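Local coordinates for KLLA0E08119p (Kluyveromyces lactis, PDB 3VA7), which probably catalyses, through its urea carboxylase part, the ATP- and biotin-dependent carboxylation of urea to urea-1-carboxylate, which opens the allophanate route of urea breakdown, at residues 94-99 against 105-110; 45-50 against 57-62; 959-964 against 973-978; 855-860 against 1028-1033. One frame throughout, in Å; residues are numbered along the deposited sequence.

Contact 1. Residues 94-99 against 105-110; sequences KIINAA and QAIIPG
Ile107 reaches the helix at Ile95, Ile96 and Ala99 because its CG1 stands anti to the carbonyl carbon (chi1 -58°) and its chain then runs on extended to CD1. That one methyl carries most of the contact. It meets Ile96 CD1 at 4.0 Å, the two isoleucine side chains crossing at about a right angle, so that they join at their methyl ends and do not lie alongside each other. Ala99 adds its CB, which is 4.1 Å from Ile107 CD1 and equally near Ile107 CG1. A short residue suits this place, since here the backbones come closest: the CA atoms of Ala99 and Ile107 are 7.5 Å apart. Ile95, one turn before Ala99, adds its CG2 branch, 4.3 Å from Ile107 CD1. The arrangement is the alpha-on-beta layer of the Rossmann-like alpha/beta N-terminal domain of biotin carboxylases. Helix 92-101 crosses one side of a parallel five-stranded sheet, and strand 106-108 lies inside that sheet between strands 33-36 and 130-131. The short axes pass 9.8 Å apart, the helix running roughly against the strand at 132°. Alternation along the strand aims Ile107 at this helix, while the neighbouring Ala106 points away. Isoleucine serves well at such a point, being at home in a strand, and its CG1-CD1 arm is long enough to reach the helix. Helix 118-125 closes the same apolar layer, with Phe120 against Ile95 and Ile96 and Cys124 against Ile107, while Leu35 of the adjoining strand touches both Ala99 and Ile107.

Contact 2. Residues 45-50 against 57-62; sequences RIMKTL and SVAVYS
Met47 spans the distance to Ala59 with a fully stretched side chain. Its CG stands anti to the carbonyl carbon (chi1 -63°), and both later torsions are anti, so the thioether leaves the helix as a straight rod. CE ends 4.1 Å from Ala59 CB, and the methyl of Ala59 is short enough for the long methionine to end against it. Nearer the root of the same rod, Met47 CG passes Ser57 OG at 4.1 Å. One turn further on, Leu50 turns its CD1 branch onto Ser57 CB, 3.5 Å away, and so touches the carbon side of the serine. Ser57 OG sits between its own backbone N and carbonyl carbon (chi1 67°), where it meets a water at 2.9 Å. That water donates to Met47 O at 3.1 Å and thus ties the helix backbone to the strand. The segments belong to a beta-alpha-beta crossover, in which helix 40-53 links the neighbouring parallel strands 33-36 and 56-61; the short axes run almost antiparallel, 164° apart. On a different side of the helix, Arg45 NH1 donates to Thr49 OG1 at 2.7 Å in the plane of the guanidinium. Chemically, the helix meets its strand through carbon, apart from one polar pair joined by a bridging water. The buried serine hydroxyl and the Met47 carbonyl oxygen therefore both have a partner inside an otherwise apolar interface, whereas the charge of Arg45 is answered by salt bridges from its NH2 to Asp336 and Glu330, away from this interface.

Contact 3. Residues 959-964 against 973-978; sequences NNVDFI and NDVKNM
Val975 meets Val961 and Ile964 in a purely apolar contact, one branch turned to each. Its CG2, anti to the carbonyl carbon, lies 3.6 Å from Ile964 CG2 and 4.0 Å from Ile964 CB, the two side chains crossing at about a right angle. Val961 comes to the other part of the same residue: its CG1, anti to the backbone N (chi1 163°), is 4.1 Å from Val975 CB and 4.2 Å from Val975 CG1. These two valines slide past each other in opposite directions. Short, branched side chains suit the spacing, for the CA atoms of Val961 and Val975 are 7.2 Å apart, and Val961 and Ile964 stand three residues apart on one side of their helix. Phe934 and Val1047, from strands of the carboxyltransferase sheet, extend the apolar patch around Val961.

The polar interactions lie at the helix starts, and one of them joins the two helices. Asn959 is the N-cap of helix 960-967: its OD1 accepts from Asp962 N at 2.7 Å, in the carbonyl plane, with an N-H...O angle of 163°. Asp962 OD1 forms a salt bridge with Arg972, at the beginning of the partner helix 972-979. Asp974 OD1, on that second helix, takes the backbone N-H of Asp971.

The seam at Val961, Ile964 and Val975 is thus carbon only, with the ionic pair Asp962-Arg972 tying the helices beside it. Asn959 and Asp974 take backbone N-H groups at the two helix starts, where the negative charges of Asp962 and Asp974 would probably be favoured by the helix dipoles.

Contact 4. Residues 855-860 against 1028-1033; sequences LEFDLN and GGMYMC
Phe857 and Met1030 lie 10.0 Å apart between their CA atoms, so long side chains must close the distance. Residues 1028-1031 form a type II' beta turn, with Gly1028 and Tyr1031 hydrogen-bonded N to O in both directions at 2.8 Å. Gly1029 takes the positive phi (56°) that such a turn asks of its second residue, easy for glycine. The opposing segment is extended until Asp858, the N-cap of helix 859-875. There Asp858 OD2 accepts from Asn860 N at 2.9 Å, the donor lying 37° out of the carboxylate plane.

The turn is the tip of a tight beta-hairpin in the carboxyltransferase domain, joining strands 1024-1028 and 1031-1034, and Cys1033, further along the second strand, touches the bound urea. From this tip the long, unbranched arm of Met1030, extended beyond CG, carries CE to the root of the phenylalanine side chain. CE meets Phe857 CB at 3.5 Å and Phe857 CG at 3.7 Å, the side chains crossing at about a right angle. Tyr1031 brings its OH within 3.6 Å of the same Phe857 CB, although its polar partner is His727 ND1. Met1030 CG stands 4.2 Å over the centre of one face of the tyrosine ring. Phe857 CB is aimed at the hairpin, and with CG anti to the backbone N (chi1 162°) the ring runs on past Met1030 CE; Val1000 and Leu987 also pack on it.

Contacts 1 and 2 are neighbours in the biotin carboxylase part, built on the same parallel sheet with centres 11 Å apart. They touch directly, Ile108 CG2 lying 3.8 Å from Ile46 CG2, and Ala98 CB as far from Val60 CG1. Contacts 3 and 4 belong to the carboxyltransferase domain, contact 3 nested in the chain loop that contact 4 closes; their centres are 18 Å apart. Contact 4 is the nearer to the substrate: Cys1033 lines the urea pocket, and the Tyr1031 side chain is about 8 Å from urea and about 11 Å from the biotin group, against about 13 Å from urea for Ile964. The two pairs lie about 49 to 59 Å apart between centres.

Contact 1. Residues 94-99 against 105-110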
loop_
_atom_site.group_PDB
_atom_site.type_symbol
_atom_site.label_atom_id
_atom_site.label_comp_id
_atom_site.label_asym_id
_atom_site.label_seq_id
_atom_site.Cartn_x
_atom_site.Cartn_y
_atom_site.Cartn_z
ATOM N N LYS A 94 2.333 34.236 -16.171
ATOM C CA LYS A 94 3.194 33.088 -16.011
ATOM C C LYS A 94 3.315 32.299 -17.319
ATOM O O LYS A 94 4.451 32.068 -17.793
ATOM C CB LYS A 94 2.665 32.212 -14.881
ATOM C CG LYS A 94 2.939 32.758 -13.462
ATOM C CD LYS A 94 2.237 31.931 -12.404
ATOM C CE LYS A 94 3.041 31.945 -11.087
ATOM N NZ LYS A 94 2.526 31.034 -10.032
ATOM N N ILE A 95 2.166 31.959 -17.936
ATOM C CA ILE A 95 2.108 31.181 -19.213
ATOM C C ILE A 95 2.935 31.837 -20.297
ATOM O O ILE A 95 3.795 31.200 -20.923
ATOM C CB ILE A 95 0.631 30.910 -19.744
ATOM C CG1 ILE A 95 -0.189 29.989 -18.820
ATOM C CG2 ILE A 95 0.631 30.368 -21.176
ATOM C CD1 ILE A 95 0.591 28.870 -18.074
ATOM N N ILE A 96 2.687 33.120 -20.502
ATOM C CA ILE A 96 3.317 33.842 -21.584
ATOM C C ILE A 96 4.828 33.977 -21.332
ATOM O O ILE A 96 5.643 33.876 -22.262
ATOM C CB ILE A 96 2.612 35.198 -21.772
ATOM C CG1 ILE A 96 2.205 35.390 -23.237
ATOM C CG2 ILE A 96 3.504 36.335 -21.315
ATOM C CD1 ILE A 96 0.915 34.709 -23.614
ATOM N N ASN A 97 5.184 34.182 -20.058
ATOM C CA ASN A 97 6.587 34.154 -19.610
ATOM C C ASN A 97 7.210 32.757 -19.848
ATOM O O ASN A 97 8.360 32.622 -20.358
ATOM C CB ASN A 97 6.726 34.600 -18.131
ATOM C CG ASN A 97 8.202 34.668 -17.653
ATOM O OD1 ASN A 97 9.069 35.285 -18.305
ATOM N ND2 ASN A 97 8.487 34.011 -16.528
ATOM N N ALA A 98 6.424 31.721 -19.531
ATOM C CA ALA A 98 6.860 30.367 -19.846
ATOM C C ALA A 98 7.197 30.149 -21.332
ATOM O O ALA A 98 8.219 29.507 -21.626
ATOM C CB ALA A 98 5.892 29.373 -19.340
ATOM N N ALA A 99 6.384 30.699 -22.250
ATOM C CA ALA A 99 6.619 30.515 -23.697
ATOM C C ALA A 99 7.782 31.362 -24.173
ATOM O O ALA A 99 8.522 30.972 -25.106
ATOM C CB ALA A 99 5.402 30.843 -24.490
ATOM N N GLN A 105 7.264 29.264 -30.384
ATOM C CA GLN A 105 6.594 30.165 -31.319
ATOM C C GLN A 105 5.089 30.199 -31.201
ATOM O O GLN A 105 4.466 31.193 -31.623
ATOM C CB GLN A 105 7.067 30.055 -32.750
ATOM C CG GLN A 105 7.243 28.695 -33.232
ATOM C CD GLN A 105 8.641 28.472 -33.726
ATOM O OE1 GLN A 105 9.634 28.742 -32.999
ATOM N NE2 GLN A 105 8.752 27.985 -34.985
ATOM N N ALA A 106 4.503 29.168 -30.583
ATOM C CA ALA A 106 3.030 28.997 -30.491
ATOM C C ALA A 106 2.613 28.400 -29.161
ATOM O O ALA A 106 3.400 27.699 -28.490
ATOM C CB ALA A 106 2.524 28.138 -31.614
ATOM N N ILE A 107 1.380 28.702 -28.772
ATOM C CA ILE A 107 0.754 28.087 -27.608
ATOM C C ILE A 107 -0.534 27.393 -28.021
ATOM O O ILE A 107 -1.370 27.969 -28.734
ATOM C CB ILE A 107 0.437 29.109 -26.517
ATOM C CG1 ILE A 107 1.712 29.840 -26.090
ATOM C CG2 ILE A 107 -0.263 28.435 -25.343
ATOM C CD1 ILE A 107 1.426 31.153 -25.365
ATOM N N ILE A 108 -0.661 26.134 -27.633
ATOM C CA ILE A 108 -1.859 25.414 -27.918
ATOM C C ILE A 108 -2.453 25.153 -26.549
ATOM O O ILE A 108 -1.760 24.666 -25.648
ATOM C CB ILE A 108 -1.623 24.158 -28.781
ATOM C CG1 ILE A 108 -2.930 23.397 -29.019
ATOM C CG2 ILE A 108 -0.604 23.263 -28.145
ATOM C CD1 ILE A 108 -2.856 22.330 -30.085
ATOM N N PRO A 109 -3.741 25.525 -26.383
ATOM C CA PRO A 109 -4.376 25.633 -25.073
ATOM C C PRO A 109 -5.125 24.409 -24.574
ATOM O O PRO A 109 -5.390 24.324 -23.363
ATOM C CB PRO A 109 -5.364 26.770 -25.278
ATOM C CG PRO A 109 -5.740 26.660 -26.712
ATOM C CD PRO A 109 -4.612 26.036 -27.464
ATOM N N GLY A 110 -5.475 23.473 -25.459
ATOM C CA GLY A 110 -6.373 22.384 -25.071
ATOM C C GLY A 110 -7.815 22.866 -24.991
ATOM O O GLY A 110 -8.294 23.605 -25.885
#

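Contact 2. Residues 45-50 against 57-62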
loop_
_atom_site.group_PDB
_atom_site.type_symbol
_atom_site.label_atom_id
_atom_site.label_comp_id
_atom_site.label_asym_id
_atom_site.label_seq_id
_atom_site.Cartn_x
_atom_site.Cartn_y
_atom_site.Cartn_z
ATOM N N ARG A 45 -1.892 14.016 -24.965
ATOM C CA ARG A 45 -2.296 13.697 -26.319
ATOM C C ARG A 45 -1.731 14.704 -27.350
ATOM O O ARG A 45 -1.358 14.288 -28.455
ATOM C CB ARG A 45 -3.824 13.528 -26.430
ATOM C CG ARG A 45 -4.330 13.290 -27.887
ATOM C CD ARG A 45 -5.060 14.488 -28.389
ATOM N NE ARG A 45 -5.396 14.498 -29.807
ATOM C CZ ARG A 45 -4.509 14.540 -30.802
ATOM N NH1 ARG A 45 -3.206 14.549 -30.563
ATOM N NH2 ARG A 45 -4.933 14.608 -32.061
ATOM N N ILE A 46 -1.630 15.990 -26.992
ATOM C CA ILE A 46 -1.145 16.999 -27.914
ATOM C C ILE A 46 0.301 16.673 -28.132
ATOM O O ILE A 46 0.796 16.688 -29.271
ATOM C CB ILE A 46 -1.339 18.444 -27.357
ATOM C CG1 ILE A 46 -2.772 18.914 -27.568
ATOM C CG2 ILE A 46 -0.377 19.457 -27.948
ATOM C CD1 ILE A 46 -3.232 20.037 -26.565
ATOM N N MET A 47 0.992 16.319 -27.065
ATOM C CA MET A 47 2.422 15.941 -27.213
ATOM C C MET A 47 2.730 14.744 -28.114
ATOM O O MET A 47 3.799 14.715 -28.718
ATOM C CB MET A 47 3.093 15.749 -25.855
ATOM C CG MET A 47 3.115 17.058 -25.051
ATOM S SD MET A 47 3.679 16.831 -23.360
ATOM C CE MET A 47 3.319 18.485 -22.721
ATOM N N LYS A 48 1.821 13.762 -28.222
ATOM C CA LYS A 48 2.115 12.628 -29.106
ATOM C C LYS A 48 2.176 13.138 -30.527
ATOM O O LYS A 48 3.046 12.718 -31.304
ATOM C CB LYS A 48 1.046 11.539 -29.077
ATOM C CG LYS A 48 0.961 10.757 -27.823
ATOM C CD LYS A 48 0.406 9.344 -28.100
ATOM C CE LYS A 48 -0.344 9.177 -29.472
ATOM N NZ LYS A 48 -0.378 7.721 -29.964
ATOM N N THR A 49 1.261 14.050 -30.857
ATOM C CA THR A 49 1.191 14.521 -32.195
ATOM C C THR A 49 2.446 15.342 -32.402
ATOM O O THR A 49 3.151 15.190 -33.426
ATOM C CB THR A 49 -0.070 15.334 -32.409
ATOM O OG1 THR A 49 -1.228 14.477 -32.369
ATOM C CG2 THR A 49 -0.006 16.075 -33.712
ATOM N N LEU A 50 2.751 16.197 -31.430
ATOM C CA LEU A 50 3.890 17.070 -31.605
ATOM C C LEU A 50 5.107 16.219 -31.870
ATOM O O LEU A 50 5.758 16.376 -32.908
ATOM C CB LEU A 50 4.117 17.973 -30.400
ATOM C CG LEU A 50 3.171 19.183 -30.253
ATOM C CD1 LEU A 50 3.555 19.889 -28.991
ATOM C CD2 LEU A 50 3.145 20.165 -31.440
ATOM N N SER A 57 8.242 20.214 -27.842
ATOM C CA SER A 57 7.149 20.555 -26.986
ATOM C C SER A 57 7.600 21.077 -25.637
ATOM O O SER A 57 8.662 20.711 -25.085
ATOM C CB SER A 57 6.243 19.350 -26.771
ATOM O OG SER A 57 6.892 18.341 -26.032
ATOM N N VAL A 58 6.748 21.931 -25.089
ATOM C CA VAL A 58 6.976 22.515 -23.799
ATOM C C VAL A 58 5.786 22.295 -22.863
ATOM O O VAL A 58 4.654 22.707 -23.168
ATOM C CB VAL A 58 7.215 24.002 -23.959
ATOM C CG1 VAL A 58 7.554 24.583 -22.615
ATOM C CG2 VAL A 58 8.362 24.240 -24.955
ATOM N N ALA A 59 6.071 21.643 -21.737
ATOM C CA ALA A 59 5.130 21.478 -20.643
ATOM C C ALA A 59 5.092 22.716 -19.748
ATOM O O ALA A 59 6.069 23.453 -19.690
ATOM C CB ALA A 59 5.505 20.257 -19.790
ATOM N N VAL A 60 3.970 22.897 -19.044
ATOM C CA VAL A 60 3.882 23.753 -17.878
ATOM C C VAL A 60 3.148 23.008 -16.751
ATOM O O VAL A 60 2.203 22.295 -17.004
ATOM C CB VAL A 60 3.165 25.085 -18.188
ATOM C CG1 VAL A 60 4.077 25.988 -19.087
ATOM C CG2 VAL A 60 1.762 24.844 -18.817
ATOM N N TYR A 61 3.567 23.171 -15.505
ATOM C CA TYR A 61 2.919 22.459 -14.438
ATOM C C TYR A 61 2.801 23.243 -13.152
ATOM O O TYR A 61 3.672 24.038 -12.806
ATOM C CB TYR A 61 3.660 21.168 -14.152
ATOM C CG TYR A 61 5.135 21.355 -13.904
ATOM C CD1 TYR A 61 5.650 21.316 -12.599
ATOM C CD2 TYR A 61 6.035 21.553 -14.967
ATOM C CE1 TYR A 61 6.988 21.469 -12.362
ATOM C CE2 TYR A 61 7.382 21.719 -14.720
ATOM C CZ TYR A 61 7.841 21.683 -13.405
ATOM O OH TYR A 61 9.173 21.849 -13.128
ATOM N N SER A 62 1.702 23.003 -12.443
ATOM C CA SER A 62 1.556 23.416 -11.062
ATOM C C SER A 62 2.448 22.567 -10.173
ATOM O O SER A 62 3.166 21.676 -10.664
ATOM C CB SER A 62 0.140 23.141 -10.649
ATOM O OG SER A 62 -0.102 21.765 -10.726
HETATM O O HOH W 1 6.347 16.231 -27.908
#

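Contact 3. Residues 959-964 against 973-978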
loop_
_atom_site.group_PDB
_atom_site.type_symbol
_atom_site.label_atom_id
_atom_site.label_comp_id
_atom_site.label_asym_id
_atom_site.label_seq_id
_atom_site.Cartn_x
_atom_site.Cartn_y
_atom_site.Cartn_z
ATOM N N ASN A 959 20.029 9.801 24.098
ATOM C CA ASN A 959 20.490 9.901 22.726
ATOM C C ASN A 959 21.295 8.650 22.299
ATOM O O ASN A 959 22.383 8.391 22.852
ATOM C CB ASN A 959 21.372 11.154 22.542
ATOM C CG ASN A 959 21.967 11.263 21.106
ATOM O OD1 ASN A 959 22.910 10.523 20.753
ATOM N ND2 ASN A 959 21.410 12.183 20.277
ATOM N N ASN A 960 20.801 7.921 21.284
ATOM C CA ASN A 960 21.379 6.638 20.879
ATOM C C ASN A 960 22.825 6.782 20.352
ATOM O O ASN A 960 23.716 5.912 20.603
ATOM C CB ASN A 960 20.477 5.910 19.872
ATOM C CG ASN A 960 19.073 5.564 20.432
ATOM O OD1 ASN A 960 18.762 5.787 21.624
ATOM N ND2 ASN A 960 18.212 5.010 19.567
ATOM N N VAL A 961 23.106 7.873 19.644
ATOM C CA VAL A 961 24.429 7.986 19.048
ATOM C C VAL A 961 25.429 8.190 20.135
ATOM O O VAL A 961 26.507 7.585 20.099
ATOM C CB VAL A 961 24.489 9.060 17.983
ATOM C CG1 VAL A 961 25.986 9.489 17.638
ATOM C CG2 VAL A 961 23.694 8.604 16.749
ATOM N N ASP A 962 25.053 8.962 21.156
ATOM C CA ASP A 962 25.907 9.151 22.323
ATOM C C ASP A 962 26.243 7.867 23.115
ATOM O O ASP A 962 27.395 7.665 23.502
ATOM C CB ASP A 962 25.302 10.190 23.255
ATOM C CG ASP A 962 25.386 11.594 22.697
ATOM O OD1 ASP A 962 26.309 11.894 21.918
ATOM O OD2 ASP A 962 24.517 12.405 23.061
ATOM N N PHE A 963 25.252 7.023 23.362
ATOM C CA PHE A 963 25.504 5.666 23.754
ATOM C C PHE A 963 26.534 4.900 22.865
ATOM O O PHE A 963 27.518 4.369 23.419
ATOM C CB PHE A 963 24.200 4.902 23.824
ATOM C CG PHE A 963 24.388 3.442 23.967
ATOM C CD1 PHE A 963 24.904 2.911 25.142
ATOM C CD2 PHE A 963 24.090 2.583 22.912
ATOM C CE1 PHE A 963 25.113 1.530 25.269
ATOM C CE2 PHE A 963 24.281 1.236 23.029
ATOM C CZ PHE A 963 24.798 0.705 24.188
ATOM N N ILE A 964 26.338 4.830 21.531
ATOM C CA ILE A 964 27.333 4.152 20.712
ATOM C C ILE A 964 28.684 4.780 21.034
ATOM O O ILE A 964 29.662 4.069 21.354
ATOM C CB ILE A 964 27.227 4.321 19.145
ATOM C CG1 ILE A 964 25.887 3.907 18.484
ATOM C CG2 ILE A 964 28.452 3.668 18.475
ATOM C CD1 ILE A 964 25.064 3.017 19.259
ATOM N N ASN A 973 31.095 12.197 16.628
ATOM C CA ASN A 973 31.375 12.469 15.233
ATOM C C ASN A 973 32.225 11.356 14.585
ATOM O O ASN A 973 32.235 11.182 13.345
ATOM C CB ASN A 973 31.892 13.915 15.015
ATOM C CG ASN A 973 30.809 15.012 15.455
ATOM O OD1 ASN A 973 29.622 14.920 15.109
ATOM N ND2 ASN A 973 31.235 15.998 16.257
ATOM N N ASP A 974 32.896 10.584 15.428
ATOM C CA ASP A 974 33.483 9.365 14.966
ATOM C C ASP A 974 32.407 8.384 14.478
ATOM O O ASP A 974 32.620 7.747 13.451
ATOM C CB ASP A 974 34.362 8.701 16.039
ATOM C CG ASP A 974 35.615 9.488 16.316
ATOM O OD1 ASP A 974 36.024 9.561 17.496
ATOM O OD2 ASP A 974 36.159 10.054 15.352
ATOM N N VAL A 975 31.277 8.292 15.185
ATOM C CA VAL A 975 30.149 7.479 14.743
ATOM C C VAL A 975 29.630 8.019 13.435
ATOM O O VAL A 975 29.425 7.281 12.445
ATOM C CB VAL A 975 29.000 7.419 15.789
ATOM C CG1 VAL A 975 27.803 6.609 15.258
ATOM C CG2 VAL A 975 29.484 6.866 17.097
ATOM N N LYS A 976 29.435 9.315 13.391
ATOM C CA LYS A 976 28.923 9.874 12.162
ATOM C C LYS A 976 29.893 9.554 11.026
ATOM O O LYS A 976 29.459 9.204 9.959
ATOM C CB LYS A 976 28.682 11.363 12.305
ATOM C CG LYS A 976 28.159 12.041 11.064
ATOM C CD LYS A 976 28.037 13.584 11.219
ATOM C CE LYS A 976 29.353 14.267 10.865
ATOM N NZ LYS A 976 29.440 15.682 11.353
ATOM N N ASN A 977 31.199 9.645 11.268
ATOM C CA ASN A 977 32.182 9.384 10.241
ATOM C C ASN A 977 32.133 7.970 9.744
ATOM O O ASN A 977 32.325 7.752 8.533
ATOM C CB ASN A 977 33.617 9.643 10.714
ATOM C CG ASN A 977 33.935 11.120 10.906
ATOM O OD1 ASN A 977 33.305 12.021 10.289
ATOM N ND2 ASN A 977 34.947 11.383 11.772
ATOM N N MET A 978 31.910 6.994 10.640
ATOM C CA MET A 978 31.902 5.642 10.148
ATOM C C MET A 978 30.674 5.386 9.320
ATOM O O MET A 978 30.787 4.766 8.259
ATOM C CB MET A 978 32.171 4.575 11.186
ATOM C CG MET A 978 31.023 4.084 11.867
ATOM S SD MET A 978 30.038 2.841 11.002
ATOM C CE MET A 978 29.048 2.401 12.421
#

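Contact 4. Residues 855-860 against 1028-1033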
loop_
_atom_site.group_PDB
_atom_site.type_symbol
_atom_site.label_atom_id
_atom_site.label_comp_id
_atom_site.label_asym_id
_atom_site.label_seq_id
_atom_site.Cartn_x
_atom_site.Cartn_y
_atom_site.Cartn_z
ATOM N N LEU A 855 29.008 -18.451 18.501
ATOM C CA LEU A 855 28.193 -17.215 18.427
ATOM C C LEU A 855 29.098 -16.007 18.028
ATOM O O LEU A 855 29.712 -15.312 18.860
ATOM C CB LEU A 855 27.329 -16.988 19.691
ATOM C CG LEU A 855 26.481 -18.151 20.316
ATOM C CD1 LEU A 855 25.665 -17.701 21.555
ATOM C CD2 LEU A 855 25.558 -18.945 19.335
ATOM N N GLU A 856 29.170 -15.798 16.717
ATOM C CA GLU A 856 30.309 -15.162 16.096
ATOM C C GLU A 856 29.985 -14.889 14.622
ATOM O O GLU A 856 29.259 -15.678 13.961
ATOM C CB GLU A 856 31.475 -16.124 16.139
ATOM C CG GLU A 856 32.791 -15.503 15.848
ATOM C CD GLU A 856 33.397 -14.903 17.097
ATOM O OE1 GLU A 856 34.623 -14.608 17.057
ATOM O OE2 GLU A 856 32.644 -14.743 18.112
ATOM N N PHE A 857 30.499 -13.781 14.103
ATOM C CA PHE A 857 30.303 -13.500 12.730
ATOM C C PHE A 857 31.588 -13.916 12.053
ATOM O O PHE A 857 32.671 -13.815 12.655
ATOM C CB PHE A 857 30.017 -12.032 12.475
ATOM C CG PHE A 857 30.226 -11.642 11.067
ATOM C CD1 PHE A 857 29.257 -11.898 10.119
ATOM C CD2 PHE A 857 31.432 -11.059 10.668
ATOM C CE1 PHE A 857 29.451 -11.547 8.795
ATOM C CE2 PHE A 857 31.668 -10.720 9.315
ATOM C CZ PHE A 857 30.680 -10.974 8.368
ATOM N N ASP A 858 31.433 -14.362 10.801
ATOM C CA ASP A 858 32.479 -14.806 9.917
ATOM C C ASP A 858 31.850 -14.771 8.519
ATOM O O ASP A 858 30.911 -15.511 8.255
ATOM C CB ASP A 858 32.895 -16.238 10.319
ATOM C CG ASP A 858 33.956 -16.827 9.402
ATOM O OD1 ASP A 858 34.627 -17.810 9.805
ATOM O OD2 ASP A 858 34.094 -16.334 8.264
ATOM N N LEU A 859 32.336 -13.898 7.638
ATOM C CA LEU A 859 31.826 -13.841 6.267
ATOM C C LEU A 859 31.722 -15.190 5.549
ATOM O O LEU A 859 30.794 -15.381 4.752
ATOM C CB LEU A 859 32.689 -12.953 5.396
ATOM C CG LEU A 859 32.168 -11.628 4.839
ATOM C CD1 LEU A 859 33.171 -11.079 3.865
ATOM C CD2 LEU A 859 30.829 -11.771 4.186
ATOM N N ASN A 860 32.662 -16.116 5.796
ATOM C CA ASN A 860 32.638 -17.394 5.087
ATOM C C ASN A 860 31.334 -18.174 5.282
ATOM O O ASN A 860 30.747 -18.716 4.314
ATOM C CB ASN A 860 33.842 -18.240 5.457
ATOM C CG ASN A 860 35.092 -17.827 4.685
ATOM O OD1 ASN A 860 35.049 -17.521 3.481
ATOM N ND2 ASN A 860 36.203 -17.781 5.390
ATOM N N GLY A 1028 22.594 -1.974 15.579
ATOM C CA GLY A 1028 22.229 -2.958 16.610
ATOM C C GLY A 1028 23.426 -3.817 16.849
ATOM O O GLY A 1028 23.794 -4.661 15.978
ATOM N N GLY A 1029 24.050 -3.617 18.010
ATOM C CA GLY A 1029 25.375 -4.207 18.252
ATOM C C GLY A 1029 26.261 -3.718 17.119
ATOM O O GLY A 1029 26.354 -2.511 16.881
ATOM N N MET A 1030 26.876 -4.625 16.372
ATOM C CA MET A 1030 27.687 -4.163 15.214
ATOM C C MET A 1030 26.941 -4.082 13.864
ATOM O O MET A 1030 27.543 -3.708 12.853
ATOM C CB MET A 1030 28.925 -5.013 15.066
ATOM C CG MET A 1030 28.784 -6.161 14.119
ATOM S SD MET A 1030 29.985 -7.448 14.536
ATOM C CE MET A 1030 29.825 -8.580 13.145
ATOM N N TYR A 1031 25.643 -4.386 13.860
ATOM C CA TYR A 1031 24.923 -4.504 12.606
ATOM C C TYR A 1031 24.190 -3.230 12.273
ATOM O O TYR A 1031 23.822 -2.459 13.159
ATOM C CB TYR A 1031 23.964 -5.741 12.575
ATOM C CG TYR A 1031 24.687 -7.079 12.720
ATOM C CD1 TYR A 1031 24.649 -7.774 13.944
ATOM C CD2 TYR A 1031 25.462 -7.605 11.685
ATOM C CE1 TYR A 1031 25.297 -8.946 14.113
ATOM C CE2 TYR A 1031 26.156 -8.823 11.845
ATOM C CZ TYR A 1031 26.070 -9.489 13.064
ATOM O OH TYR A 1031 26.752 -10.686 13.312
ATOM N N MET A 1032 23.974 -3.037 10.973
ATOM C CA MET A 1032 23.268 -1.898 10.456
ATOM C C MET A 1032 21.976 -2.323 9.790
ATOM O O MET A 1032 21.956 -3.315 9.082
ATOM C CB MET A 1032 24.145 -1.214 9.436
ATOM C CG MET A 1032 23.472 -0.013 8.860
ATOM S SD MET A 1032 22.755 -0.332 7.245
ATOM C CE MET A 1032 21.234 0.373 7.597
ATOM N N CYS A 1033 20.901 -1.558 9.988
ATOM C CA CYS A 1033 19.635 -1.796 9.270
ATOM C C CYS A 1033 19.024 -0.501 8.738
ATOM O O CYS A 1033 19.325 0.590 9.237
ATOM C CB CYS A 1033 18.620 -2.489 10.151
ATOM S SG CYS A 1033 17.795 -1.394 11.319
#